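Local structure of shikimate dehydrogenase (NADP(+)) (Thermotoga maritima, 3U62) at residues V176-E181 with D198-D203. The protein probably catalyses the reversible NADPH-linked reduction of 3-dehydroshikimate to shikimate, a step in the chorismate pathway toward aromatic amino acids. Residues are numbered along the deposited sequence; the frame is centred on the assembly and turned at random.
Sequences VGMKGE and DVIYFD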
loop_
_atom_site.group_PDB
_atom_site.type_symbol
_atom_site.label_atom_id
_atom_site.label_comp_id
_atom_site.label_asym_id
_atom_site.label_seq_id
_atom_site.Cartn_x
_atom_site.Cartn_y
_atom_site.Cartn_z
ATOM N N VAL A 176 -6.950 10.010 0.132
ATOM C CA VAL A 176 -6.969 11.467 0.303
ATOM C C VAL A 176 -5.616 12.044 -0.113
ATOM O O VAL A 176 -4.589 11.758 0.512
ATOM C CB VAL A 176 -7.309 11.891 1.758
ATOM C CG1 VAL A 176 -7.261 13.413 1.907
ATOM C CG2 VAL A 176 -8.682 11.367 2.167
ATOM N N GLY A 177 -5.632 12.855 -1.172
ATOM C CA GLY A 177 -4.407 13.418 -1.735
ATOM C C GLY A 177 -4.214 13.059 -3.198
ATOM O O GLY A 177 -3.480 13.743 -3.916
ATOM N N MET A 178 -4.875 11.988 -3.638
ATOM C CA MET A 178 -4.780 11.525 -5.024
ATOM C C MET A 178 -5.329 12.549 -6.015
ATOM O O MET A 178 -4.801 12.699 -7.118
ATOM C CB MET A 178 -5.496 10.184 -5.204
ATOM C CG MET A 178 -4.784 9.012 -4.548
ATOM S SD MET A 178 -5.281 7.413 -5.216
ATOM C CE MET A 178 -4.462 7.437 -6.811
ATOM N N LYS A 179 -6.387 13.248 -5.610
ATOM C CA LYS A 179 -6.994 14.286 -6.439
ATOM C C LYS A 179 -6.692 15.684 -5.885
ATOM O O LYS A 179 -7.413 16.647 -6.159
ATOM C CB LYS A 179 -8.503 14.049 -6.575
ATOM C CG LYS A 179 -8.856 12.745 -7.289
ATOM C CD LYS A 179 -10.354 12.500 -7.323
ATOM C CE LYS A 179 -10.679 11.207 -8.056
ATOM N NZ LYS A 179 -12.143 10.938 -8.090
ATOM N N GLY A 180 -5.616 15.778 -5.104
ATOM C CA GLY A 180 -5.155 17.048 -4.546
ATOM C C GLY A 180 -5.829 17.480 -3.255
ATOM O O GLY A 180 -5.729 18.646 -2.865
ATOM N N GLU A 181 -6.511 16.548 -2.590
ATOM C CA GLU A 181 -7.206 16.846 -1.332
ATOM C C GLU A 181 -6.229 16.971 -0.166
ATOM O O GLU A 181 -5.153 16.366 -0.171
ATOM C CB GLU A 181 -8.266 15.782 -1.000
ATOM C CG GLU A 181 -9.230 15.436 -2.133
ATOM C CD GLU A 181 -8.804 14.197 -2.905
ATOM O OE1 GLU A 181 -7.586 13.975 -3.076
ATOM O OE2 GLU A 181 -9.697 13.444 -3.351
ATOM N N ASP A 198 3.546 8.836 2.912
ATOM C CA ASP A 198 2.309 8.780 2.145
ATOM C C ASP A 198 2.376 7.590 1.199
ATOM O O ASP A 198 3.333 7.455 0.436
ATOM C CB ASP A 198 2.111 10.084 1.363
ATOM C CG ASP A 198 0.655 10.349 1.009
ATOM O OD1 ASP A 198 -0.097 9.385 0.748
ATOM O OD2 ASP A 198 0.262 11.536 0.982
ATOM N N VAL A 199 1.367 6.724 1.256
ATOM C CA VAL A 199 1.325 5.546 0.384
ATOM C C VAL A 199 1.032 5.929 -1.066
ATOM O O VAL A 199 1.256 5.130 -1.982
ATOM C CB VAL A 199 0.310 4.467 0.863
ATOM C CG1 VAL A 199 0.628 4.015 2.290
ATOM C CG2 VAL A 199 -1.133 4.970 0.749
ATOM N N ILE A 200 0.524 7.145 -1.267
ATOM C CA ILE A 200 0.254 7.658 -2.606
ATOM C C ILE A 200 1.569 7.888 -3.344
ATOM O O ILE A 200 2.513 8.481 -2.812
ATOM C CB ILE A 200 -0.632 8.928 -2.584
ATOM C CG1 ILE A 200 -1.986 8.604 -1.941
ATOM C CG2 ILE A 200 -0.839 9.476 -4.001
ATOM C CD1 ILE A 200 -2.775 9.814 -1.477
ATOM N N TYR A 201 1.601 7.388 -4.574
ATOM C CA TYR A 201 2.801 7.290 -5.388
ATOM C C TYR A 201 3.430 8.646 -5.740
ATOM O O TYR A 201 4.654 8.773 -5.795
ATOM C CB TYR A 201 2.458 6.490 -6.653
ATOM C CG TYR A 201 3.582 6.378 -7.645
ATOM C CD1 TYR A 201 3.708 7.302 -8.682
ATOM C CD2 TYR A 201 4.525 5.358 -7.547
ATOM C CE1 TYR A 201 4.744 7.215 -9.597
ATOM C CE2 TYR A 201 5.572 5.262 -8.460
ATOM C CZ TYR A 201 5.670 6.195 -9.483
ATOM O OH TYR A 201 6.692 6.118 -10.400
ATOM N N PHE A 202 2.581 9.647 -5.967
ATOM C CA PHE A 202 3.011 10.971 -6.430
ATOM C C PHE A 202 2.855 12.032 -5.337
ATOM O O PHE A 202 2.261 11.765 -4.289
ATOM C CB PHE A 202 2.227 11.373 -7.690
ATOM C CG PHE A 202 0.742 11.107 -7.606
ATOM C CD1 PHE A 202 -0.116 12.029 -7.009
ATOM C CD2 PHE A 202 0.197 9.939 -8.139
ATOM C CE1 PHE A 202 -1.488 11.789 -6.932
ATOM C CE2 PHE A 202 -1.175 9.689 -8.068
ATOM C CZ PHE A 202 -2.017 10.617 -7.464
ATOM N N ASP A 203 3.396 13.226 -5.589
ATOM C CA ASP A 203 3.308 14.344 -4.647
ATOM C C ASP A 203 1.868 14.653 -4.265
ATOM O O ASP A 203 1.000 14.824 -5.128
ATOM C CB ASP A 203 3.962 15.605 -5.223
ATOM C CG ASP A 203 5.477 15.603 -5.097
ATOM O OD1 ASP A 203 6.056 14.632 -4.565
ATOM O OD2 ASP A 203 6.097 16.594 -5.540
HETATM O O HOH W 1 -2.170 12.770 1.256
#
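Ile200 and Phe202 pack against Met178 where two loops meet at the C-terminal ends of neighbouring parallel strands, 169-172 and 195-198, of the Rossmann-type NADP domain. Ile200 reaches across: with CG1 beside the backbone N (chi1 -61°) and the chain extended at chi2, its CD1 comes 3.3 Å from Val176 O and 3.8 Å from Met178 CG. Its other branch, CG2, sits over the centre of the Phe202 ring, 3.7 Å above the plane. The ring edge meets the Met178 carbonyl, Phe202 CE1 standing 3.4 Å from Met178 O, while a bend at chi3 (73°) brings Met178 CE within 4.1 Å of Phe202 CZ. With an alanine in place of Ile200, Met178 CG would probably lose apolar packing and the Phe202 ring, without CG2 over its face, would be freer to shift. Glu181 OE1 accepts from Gly177 N and Lys179 N on opposite faces of its carboxylate, pinning the type I turn from Gly177 to Gly180. In the facing loop, whose Val199 and Tyr201 are predicted to bind NADP(+) and shikimate respectively, Asp198 OD1 closes an Asx turn with Ile200 N. One water joins the loops, 2.7 Å from both Val176 O and Asp198 OD2.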